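Local structure of glutathione reductase (Bartonella henselae, 3O0H) at residues R297-K301 and T316-I321; G306-V310 and A323-G329; H339-C343 and T355-D359. The protein probably reduces glutathione disulfide to glutathione with NADPH, as a homodimeric flavoenzyme that carries one FAD in each subunit. All coordinates share one frame; numbering follows the deposited sequence.

Contact 1 (R297-K301 and T316-I321); sequences RAGVK and TNVSHI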
loop_
_atom_site.group_PDB
_atom_site.type_symbol
_atom_site.label_atom_id
_atom_site.label_comp_id
_atom_site.label_asym_id
_atom_site.label_seq_id
_atom_site.Cartn_x
_atom_site.Cartn_y
_atom_site.Cartn_z
ATOM N N ARG B 297 -7.056 28.960 -37.571
ATOM C CA ARG B 297 -6.101 29.207 -38.651
ATOM C C ARG B 297 -5.531 27.921 -39.227
ATOM O O ARG B 297 -5.267 27.840 -40.416
ATOM C CB ARG B 297 -4.981 30.083 -38.131
ATOM C CG ARG B 297 -5.376 31.568 -38.133
ATOM C CD ARG B 297 -4.472 32.280 -37.186
ATOM N NE ARG B 297 -4.630 33.736 -37.102
ATOM C CZ ARG B 297 -3.826 34.638 -37.655
ATOM N NH1 ARG B 297 -2.830 34.308 -38.471
ATOM N NH2 ARG B 297 -4.052 35.898 -37.414
ATOM N N ALA B 298 -5.374 26.902 -38.386
ATOM C CA ALA B 298 -4.842 25.609 -38.842
ATOM C C ALA B 298 -5.907 24.715 -39.398
ATOM O O ALA B 298 -5.599 23.675 -40.002
ATOM C CB ALA B 298 -4.135 24.913 -37.720
ATOM N N GLY B 299 -7.171 25.060 -39.187
ATOM C CA GLY B 299 -8.263 24.180 -39.605
ATOM C C GLY B 299 -8.503 22.962 -38.709
ATOM O O GLY B 299 -9.163 21.993 -39.131
ATOM N N VAL B 300 -8.040 23.035 -37.456
ATOM C CA VAL B 300 -8.147 21.907 -36.511
ATOM C C VAL B 300 -9.510 21.897 -35.863
ATOM O O VAL B 300 -9.944 22.902 -35.298
ATOM C CB VAL B 300 -7.045 21.941 -35.450
ATOM C CG1 VAL B 300 -7.369 20.981 -34.254
ATOM C CG2 VAL B 300 -5.647 21.640 -36.099
ATOM N N LYS B 301 -10.176 20.762 -35.925
ATOM C CA LYS B 301 -11.534 20.642 -35.401
ATOM C C LYS B 301 -11.560 20.544 -33.857
ATOM O O LYS B 301 -10.814 19.775 -33.236
ATOM C CB LYS B 301 -12.243 19.455 -36.065
ATOM C CG LYS B 301 -13.516 18.956 -35.380
ATOM C CD LYS B 301 -14.742 19.548 -35.958
ATOM C CE LYS B 301 -15.983 19.204 -35.142
ATOM N NZ LYS B 301 -17.090 20.068 -35.605
ATOM N N THR B 316 -5.266 14.846 -35.286
ATOM C CA THR B 316 -6.378 15.740 -35.641
ATOM C C THR B 316 -6.895 15.455 -37.065
ATOM O O THR B 316 -6.413 14.549 -37.794
ATOM C CB THR B 316 -5.996 17.260 -35.489
ATOM O OG1 THR B 316 -5.191 17.673 -36.599
ATOM C CG2 THR B 316 -5.230 17.529 -34.134
ATOM N N ASN B 317 -7.891 16.244 -37.481
ATOM C CA ASN B 317 -8.350 16.233 -38.872
ATOM C C ASN B 317 -7.353 16.838 -39.871
ATOM O O ASN B 317 -7.605 16.787 -41.057
ATOM C CB ASN B 317 -9.723 16.903 -38.996
ATOM C CG ASN B 317 -9.676 18.400 -38.683
ATOM O OD1 ASN B 317 -9.063 18.820 -37.735
ATOM N ND2 ASN B 317 -10.327 19.193 -39.511
ATOM N N VAL B 318 -6.253 17.414 -39.391
ATOM C CA VAL B 318 -5.149 17.840 -40.222
ATOM C C VAL B 318 -3.979 16.875 -40.013
ATOM O O VAL B 318 -3.422 16.790 -38.912
ATOM C CB VAL B 318 -4.703 19.282 -39.891
ATOM C CG1 VAL B 318 -3.560 19.737 -40.820
ATOM C CG2 VAL B 318 -5.924 20.210 -40.018
ATOM N N SER B 319 -3.601 16.188 -41.096
ATOM C CA SER B 319 -2.808 14.962 -41.022
ATOM C C SER B 319 -1.410 15.124 -40.365
ATOM O O SER B 319 -0.876 14.156 -39.906
ATOM C CB SER B 319 -2.708 14.296 -42.413
ATOM O OG SER B 319 -1.898 15.091 -43.300
ATOM N N HIS B 320 -0.858 16.330 -40.324
ATOM C CA HIS B 320 0.446 16.623 -39.645
ATOM C C HIS B 320 0.296 17.317 -38.282
ATOM O O HIS B 320 1.290 17.776 -37.688
ATOM C CB HIS B 320 1.339 17.475 -40.561
ATOM C CG HIS B 320 0.821 18.854 -40.774
ATOM N ND1 HIS B 320 -0.137 19.138 -41.727
ATOM C CD2 HIS B 320 1.093 20.022 -40.132
ATOM C CE1 HIS B 320 -0.424 20.431 -41.666
ATOM N NE2 HIS B 320 0.294 20.982 -40.700
ATOM N N ILE B 321 -0.938 17.376 -37.772
ATOM C CA ILE B 321 -1.212 17.958 -36.463
ATOM C C ILE B 321 -1.833 16.889 -35.543
ATOM O O ILE B 321 -2.832 16.228 -35.913
ATOM C CB ILE B 321 -2.091 19.218 -36.553
ATOM C CG1 ILE B 321 -1.488 20.230 -37.532
ATOM C CG2 ILE B 321 -2.232 19.898 -35.173
ATOM C CD1 ILE B 321 -2.358 21.512 -37.779
#
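N317 turns its CG between its own backbone N and carbonyl carbon (chi1 66°), and this brings the amide against the backbone of G299-K301. There it bonds twice. ND2 donates to G299 O at 3.1 Å, nearly along the C=O axis. OD1 accepts from K301 N at 2.9 Å, and this donor stands 38° out of the carbonyl plane. One side-chain amide thus holds the backbone on both sides of V300. V300 has CG1 anti to its backbone N (chi1 165°), which leaves CG2 beside that N and turned to I321. V300 CG2 meets I321 CD1 at 3.7 Å. I321 CD1 also reaches A298 CB, at 3.8 Å. V318 CG2 comes within 3.5 Å of A298 O, at the end of the short, weakly bonded helix. T316 OG1 accepts from V318 N in an ST turn and donates to I321 O, which also takes the T316 N-H. V318-I321 forms a type I beta turn. F138 of strand 136-138 packs on A298 and I321. The contact joins the exit of helix 295-298, where G299 has positive phi, to the turn leading into edge strand 321-323 of the parallel sheet in the FAD-binding domain.

Contact 2 (G306-V310 and A323-G329); sequences GAVVV and AVGDVTG. With FAD (flavin-adenine dinucleotide), chain H.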
loop_
_atom_site.group_PDB
_atom_site.type_symbol
_atom_site.label_atom_id
_atom_site.label_comp_id
_atom_site.label_asym_id
_atom_site.label_seq_id
_atom_site.Cartn_x
_atom_site.Cartn_y
_atom_site.Cartn_z
ATOM N N GLY B 306 -15.062 22.025 -26.333
ATOM C CA GLY B 306 -13.751 22.654 -26.418
ATOM C C GLY B 306 -12.589 21.704 -26.624
ATOM O O GLY B 306 -11.415 22.119 -26.633
ATOM N N ALA B 307 -12.886 20.425 -26.816
ATOM C CA ALA B 307 -11.837 19.434 -26.988
ATOM C C ALA B 307 -11.316 19.445 -28.433
ATOM O O ALA B 307 -12.093 19.574 -29.377
ATOM C CB ALA B 307 -12.364 18.047 -26.617
ATOM N N VAL B 308 -10.008 19.326 -28.600
ATOM C CA VAL B 308 -9.432 18.964 -29.875
ATOM C C VAL B 308 -9.803 17.477 -30.185
ATOM O O VAL B 308 -9.468 16.555 -29.413
ATOM C CB VAL B 308 -7.895 19.165 -29.881
ATOM C CG1 VAL B 308 -7.283 18.651 -31.222
ATOM C CG2 VAL B 308 -7.524 20.611 -29.641
ATOM N N VAL B 309 -10.454 17.257 -31.324
ATOM C CA VAL B 309 -10.872 15.943 -31.733
ATOM C C VAL B 309 -9.683 15.203 -32.319
ATOM O O VAL B 309 -8.982 15.743 -33.171
ATOM C CB VAL B 309 -12.028 16.022 -32.686
ATOM C CG1 VAL B 309 -12.541 14.580 -33.156
ATOM C CG2 VAL B 309 -13.169 16.835 -32.050
ATOM N N VAL B 310 -9.385 14.032 -31.743
ATOM C CA VAL B 310 -8.325 13.185 -32.253
ATOM C C VAL B 310 -8.846 11.792 -32.588
ATOM O O VAL B 310 -9.875 11.332 -32.051
ATOM C CB VAL B 310 -7.155 13.122 -31.288
ATOM C CG1 VAL B 310 -6.549 14.552 -31.094
ATOM C CG2 VAL B 310 -7.563 12.465 -29.917
ATOM N N ALA B 323 -2.526 15.749 -31.138
ATOM C CA ALA B 323 -2.800 16.370 -29.814
ATOM C C ALA B 323 -2.823 15.257 -28.773
ATOM O O ALA B 323 -3.231 14.129 -29.092
ATOM C CB ALA B 323 -4.144 17.141 -29.793
ATOM N N VAL B 324 -2.396 15.567 -27.548
ATOM C CA VAL B 324 -2.306 14.607 -26.453
ATOM C C VAL B 324 -2.776 15.304 -25.180
ATOM O O VAL B 324 -2.656 16.539 -25.060
ATOM C CB VAL B 324 -0.845 14.094 -26.274
ATOM C CG1 VAL B 324 -0.442 13.259 -27.481
ATOM C CG2 VAL B 324 0.163 15.255 -26.079
ATOM N N GLY B 325 -3.307 14.527 -24.242
ATOM C CA GLY B 325 -3.539 15.020 -22.914
ATOM C C GLY B 325 -4.882 15.579 -22.690
ATOM O O GLY B 325 -5.800 15.270 -23.453
ATOM N N ASP B 326 -4.979 16.494 -21.698
ATOM C CA ASP B 326 -6.263 17.071 -21.268
ATOM C C ASP B 326 -6.944 17.789 -22.422
ATOM O O ASP B 326 -8.187 17.776 -22.539
ATOM C CB ASP B 326 -6.062 18.073 -20.111
ATOM C CG ASP B 326 -5.672 17.434 -18.790
ATOM O OD1 ASP B 326 -5.539 16.195 -18.695
ATOM O OD2 ASP B 326 -5.481 18.230 -17.809
ATOM N N VAL B 327 -6.147 18.370 -23.334
ATOM C CA VAL B 327 -6.732 19.167 -24.405
ATOM C C VAL B 327 -7.647 18.349 -25.360
ATOM O O VAL B 327 -8.499 18.907 -26.065
ATOM C CB VAL B 327 -5.614 19.906 -25.215
ATOM C CG1 VAL B 327 -4.837 18.916 -26.186
ATOM C CG2 VAL B 327 -6.236 21.096 -25.989
ATOM N N THR B 328 -7.514 17.023 -25.345
ATOM C CA THR B 328 -8.252 16.156 -26.234
ATOM C C THR B 328 -9.586 15.763 -25.635
ATOM O O THR B 328 -10.377 15.075 -26.282
ATOM C CB THR B 328 -7.440 14.873 -26.598
ATOM O OG1 THR B 328 -7.308 14.028 -25.442
ATOM C CG2 THR B 328 -6.043 15.241 -27.143
ATOM N N GLY B 329 -9.859 16.179 -24.389
ATOM C CA GLY B 329 -11.200 16.019 -23.859
ATOM C C GLY B 329 -11.465 14.771 -23.037
ATOM O O GLY B 329 -12.556 14.598 -22.500
HETATM P PA FAD H . -0.492 20.242 -18.725
HETATM O O1A FAD H . -1.533 21.094 -18.064
HETATM O O2A FAD H . 0.354 19.445 -17.770
HETATM O O5B FAD H . 0.473 21.083 -19.681
HETATM C C5B FAD H . 0.028 22.074 -20.584
HETATM C C4B FAD H . 1.151 23.089 -20.656
HETATM O O4B FAD H . 0.995 23.945 -21.777
HETATM C C3B FAD H . 1.247 23.994 -19.433
HETATM O O3B FAD H . 2.580 23.981 -18.913
HETATM C C2B FAD H . 0.888 25.373 -19.953
HETATM O O2B FAD H . 1.623 26.374 -19.290
HETATM C C1B FAD H . 1.293 25.322 -21.387
HETATM N N9A FAD H . 0.545 26.053 -22.423
HETATM C C8A FAD H . -0.802 26.061 -22.638
HETATM N N7A FAD H . -1.043 26.735 -23.773
HETATM C C5A FAD H . 0.160 27.144 -24.274
HETATM C C6A FAD H . 0.523 27.788 -25.427
HETATM N N6A FAD H . -0.370 28.233 -26.324
HETATM N N1A FAD H . 1.855 28.027 -25.667
HETATM C C2A FAD H . 2.797 27.578 -24.771
HETATM N N3A FAD H . 2.445 26.910 -23.646
HETATM C C4A FAD H . 1.141 26.671 -23.450
HETATM N N1 FAD H . -3.772 14.241 -12.302
HETATM C C2 FAD H . -3.430 13.008 -11.786
HETATM O O2 FAD H . -3.213 12.006 -12.515
HETATM N N3 FAD H . -3.314 12.865 -10.460
HETATM C C4 FAD H . -3.488 13.916 -9.575
HETATM O O4 FAD H . -3.314 13.682 -8.372
HETATM C C4X FAD H . -3.835 15.167 -10.087
HETATM N N5 FAD H . -4.005 16.252 -9.272
HETATM C C5X FAD H . -4.309 17.484 -9.850
HETATM C C6 FAD H . -4.494 18.564 -9.005
HETATM C C7 FAD H . -4.785 19.820 -9.522
HETATM C C7M FAD H . -4.964 20.976 -8.553
HETATM C C8 FAD H . -4.884 19.993 -10.889
HETATM C C8M FAD H . -5.240 21.343 -11.476
HETATM C C9 FAD H . -4.726 18.907 -11.742
HETATM C C9A FAD H . -4.442 17.641 -11.217
HETATM N N10 FAD H . -4.264 16.531 -12.024
HETATM C C10 FAD H . -3.944 15.318 -11.469
HETATM C "C1'" FAD H . -4.399 16.597 -13.494
HETATM C "C2'" FAD H . -3.087 16.733 -14.227
HETATM O "O2'" FAD H . -2.463 17.934 -13.816
HETATM C "C3'" FAD H . -3.381 16.780 -15.703
HETATM O "O3'" FAD H . -4.244 15.743 -16.136
HETATM C "C4'" FAD H . -2.092 16.825 -16.494
HETATM O "O4'" FAD H . -1.320 17.940 -16.039
HETATM C "C5'" FAD H . -2.372 16.997 -17.982
HETATM O "O5'" FAD H . -1.139 16.973 -18.734
HETATM P P FAD H . -1.137 17.803 -20.109
HETATM O O1P FAD H . 0.152 17.538 -20.855
HETATM O O2P FAD H . -2.384 17.475 -20.900
HETATM O O3P FAD H . -1.314 19.340 -19.767
#
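V308 starts this contact with its CB 3.9 Å from V327 O. Its CG1 lies anti to the backbone N (chi1 175°) and reaches A323 CB at 3.8 Å. The other methyl, CG2, meets V327 CG2 at 3.9 Å, and the two valine side chains run obliquely to each other. The backbone of V308 joins in. V308 N donates to V327 O at 3.0 Å, and V308 O receives a CA-H...O contact from T328. A307 CB rests on T328 O and on the CA of G329. V310 CG1 comes from the other end of the segment, so A323 CB is met by both V308 CG1 and V310 CG1. T328 is held within its own segment, because both its OG1 and its N donate to G325 O. D326, at the start of the 3-10 segment 326-328, meets the cofactor. D326 N donates to FAD O2P at 2.9 Å with an N-H...O angle of 163°. D326 OD1 accepts from the ribityl hydroxyl FAD O3' at 2.9 Å. G325 passes close to the same phosphate oxygen, with its CA 3.4 Å from FAD O2P. I160 of the neighbouring strand 158-160 packs on A323 and V327. V324 turns instead to helix 334-349, where it touches D340 and F344. Segment 323-329 leads from strand 321-323 toward helix 334-349, and segment 306-310, from the loop before that strand, packs against it.

Contact 3 (H339-C343 and T355-D359); sequences HDAMC and TPDYD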
loop_
_atom_site.group_PDB
_atom_site.type_symbol
_atom_site.label_atom_id
_atom_site.label_comp_id
_atom_site.label_asym_id
_atom_site.label_seq_id
_atom_site.Cartn_x
_atom_site.Cartn_y
_atom_site.Cartn_z
ATOM N N HIS B 339 0.668 8.459 -21.410
ATOM C CA HIS B 339 0.218 7.360 -22.276
ATOM C C HIS B 339 -0.064 7.857 -23.698
ATOM O O HIS B 339 0.432 7.275 -24.704
ATOM C CB HIS B 339 -1.066 6.765 -21.673
ATOM C CG HIS B 339 -1.665 5.625 -22.457
ATOM N ND1 HIS B 339 -1.084 4.373 -22.513
ATOM C CD2 HIS B 339 -2.803 5.541 -23.193
ATOM C CE1 HIS B 339 -1.824 3.579 -23.273
ATOM N NE2 HIS B 339 -2.869 4.261 -23.702
ATOM N N ASP B 340 -0.858 8.930 -23.781
ATOM C CA ASP B 340 -1.151 9.592 -25.084
ATOM C C ASP B 340 0.165 9.931 -25.825
ATOM O O ASP B 340 0.297 9.681 -27.020
ATOM C CB ASP B 340 -1.908 10.891 -24.886
ATOM C CG ASP B 340 -3.402 10.717 -24.525
ATOM O OD1 ASP B 340 -3.935 9.608 -24.540
ATOM O OD2 ASP B 340 -4.039 11.761 -24.241
ATOM N N ALA B 341 1.127 10.522 -25.103
ATOM C CA ALA B 341 2.407 10.938 -25.695
ATOM C C ALA B 341 3.160 9.765 -26.253
ATOM O O ALA B 341 3.715 9.845 -27.357
ATOM C CB ALA B 341 3.292 11.741 -24.675
ATOM N N MET B 342 3.158 8.650 -25.513
ATOM C CA MET B 342 3.834 7.454 -25.982
ATOM C C MET B 342 3.167 6.938 -27.244
ATOM O O MET B 342 3.851 6.486 -28.167
ATOM C CB MET B 342 3.843 6.339 -24.926
ATOM C CG MET B 342 4.442 6.736 -23.538
ATOM S SD MET B 342 6.195 7.078 -23.632
ATOM C CE MET B 342 6.846 5.376 -23.531
ATOM N N CYS B 343 1.840 6.964 -27.262
ATOM C CA CYS B 343 1.092 6.532 -28.446
ATOM C C CYS B 343 1.408 7.431 -29.632
ATOM O O CYS B 343 1.594 6.955 -30.759
ATOM C CB CYS B 343 -0.414 6.526 -28.149
ATOM S SG CYS B 343 -0.874 5.242 -26.978
ATOM N N THR B 355 -2.611 2.189 -30.153
ATOM C CA THR B 355 -3.820 2.982 -29.974
ATOM C C THR B 355 -4.006 3.172 -28.462
ATOM O O THR B 355 -3.674 2.264 -27.706
ATOM C CB THR B 355 -5.015 2.263 -30.591
ATOM O OG1 THR B 355 -6.095 3.187 -30.699
ATOM C CG2 THR B 355 -5.447 1.054 -29.747
ATOM N N PRO B 356 -4.524 4.336 -28.026
ATOM C CA PRO B 356 -4.635 4.512 -26.583
ATOM C C PRO B 356 -5.719 3.628 -25.978
ATOM O O PRO B 356 -6.644 3.177 -26.667
ATOM C CB PRO B 356 -4.990 5.992 -26.431
ATOM C CG PRO B 356 -5.664 6.349 -27.778
ATOM C CD PRO B 356 -4.924 5.550 -28.774
ATOM N N ASP B 357 -5.556 3.345 -24.692
ATOM C CA ASP B 357 -6.427 2.448 -23.972
ATOM C C ASP B 357 -6.871 3.143 -22.688
ATOM O O ASP B 357 -6.061 3.322 -21.750
ATOM C CB ASP B 357 -5.666 1.194 -23.617
ATOM C CG ASP B 357 -6.485 0.220 -22.779
ATOM O OD1 ASP B 357 -7.667 0.496 -22.470
ATOM O OD2 ASP B 357 -5.913 -0.815 -22.408
ATOM N N TYR B 358 -8.138 3.550 -22.661
ATOM C CA TYR B 358 -8.694 4.285 -21.535
ATOM C C TYR B 358 -9.681 3.408 -20.735
ATOM O O TYR B 358 -10.499 3.910 -19.958
ATOM C CB TYR B 358 -9.379 5.589 -22.013
ATOM C CG TYR B 358 -8.520 6.542 -22.884
ATOM C CD1 TYR B 358 -7.171 6.806 -22.589
ATOM C CD2 TYR B 358 -9.077 7.193 -23.996
ATOM C CE1 TYR B 358 -6.395 7.670 -23.414
ATOM C CE2 TYR B 358 -8.291 8.063 -24.830
ATOM C CZ TYR B 358 -6.955 8.314 -24.505
ATOM O OH TYR B 358 -6.161 9.131 -25.309
ATOM N N ASP B 359 -9.595 2.101 -20.913
ATOM C CA ASP B 359 -10.405 1.174 -20.132
ATOM C C ASP B 359 -9.715 0.826 -18.824
ATOM O O ASP B 359 -8.482 0.650 -18.784
ATOM C CB ASP B 359 -10.660 -0.095 -20.956
ATOM C CG ASP B 359 -11.508 0.192 -22.185
ATOM O OD1 ASP B 359 -12.238 1.225 -22.148
ATOM O OD2 ASP B 359 -11.443 -0.594 -23.179
#
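The H339 imidazole has D357 N and Y358 CE1 at its edge, near the ring plane. The Y358 ring is met at its own edge, in plane, by D340 OD1. The carboxylate and ring planes are 67° apart. In the modelled conformer C343 SG lies over one face of H339, but a second conformer makes this contact doubtful. D357 N donates to H339 NE2 at 3.0 Å, tilted 16° from the ring plane. H339 NE2 acts as an acceptor here, consistent with a neutral ring protonated on ND1. H339 CG is anti to the backbone N (chi1 180°), and this carries the ring out from the helix to the loop 355-359. P356 packs beside the ring, with its CB 3.9 Å from H339 CD2. Y358 OH donates to D340 OD1; the modelled length of 2.4 Å is very short and doubtful as an exact value. The second oxygen, D340 OD2, accepts from G325 N and from H330 NE2. Further along, D357 OD1 accepts from D359 N in an Asx turn, while D357 OD2 makes a salt bridge with K444. M456 of the second subunit packs on H339. The contact ties helix 334-349 of the FAD-binding domain to the linker that leads to strand 363-365 of the dimerisation domain, close to the subunit interface.

How the contacts relate
Contacts 1 and 2 interleave along the chain, and contact 3 follows both. The centres of contacts 1 and 2 are about 12 Å apart, those of 2 and 3 about 13 Å, and those of 1 and 3 about 20 Å. Contacts 1 and 2 share the loop from helix 295-298 to strand 321-323. They meet through K301 O with V309 N, a probable hydrogen bond, and through the V300, T316 and V308 side chains. Contacts 2 and 3 are joined through D340. This helix residue touches both the FAD-binding turn at G325 and the loop to the dimerisation domain. The row thus follows the last strand of the parallel sheet, passes the FAD pyrophosphate, and ends near the second subunit.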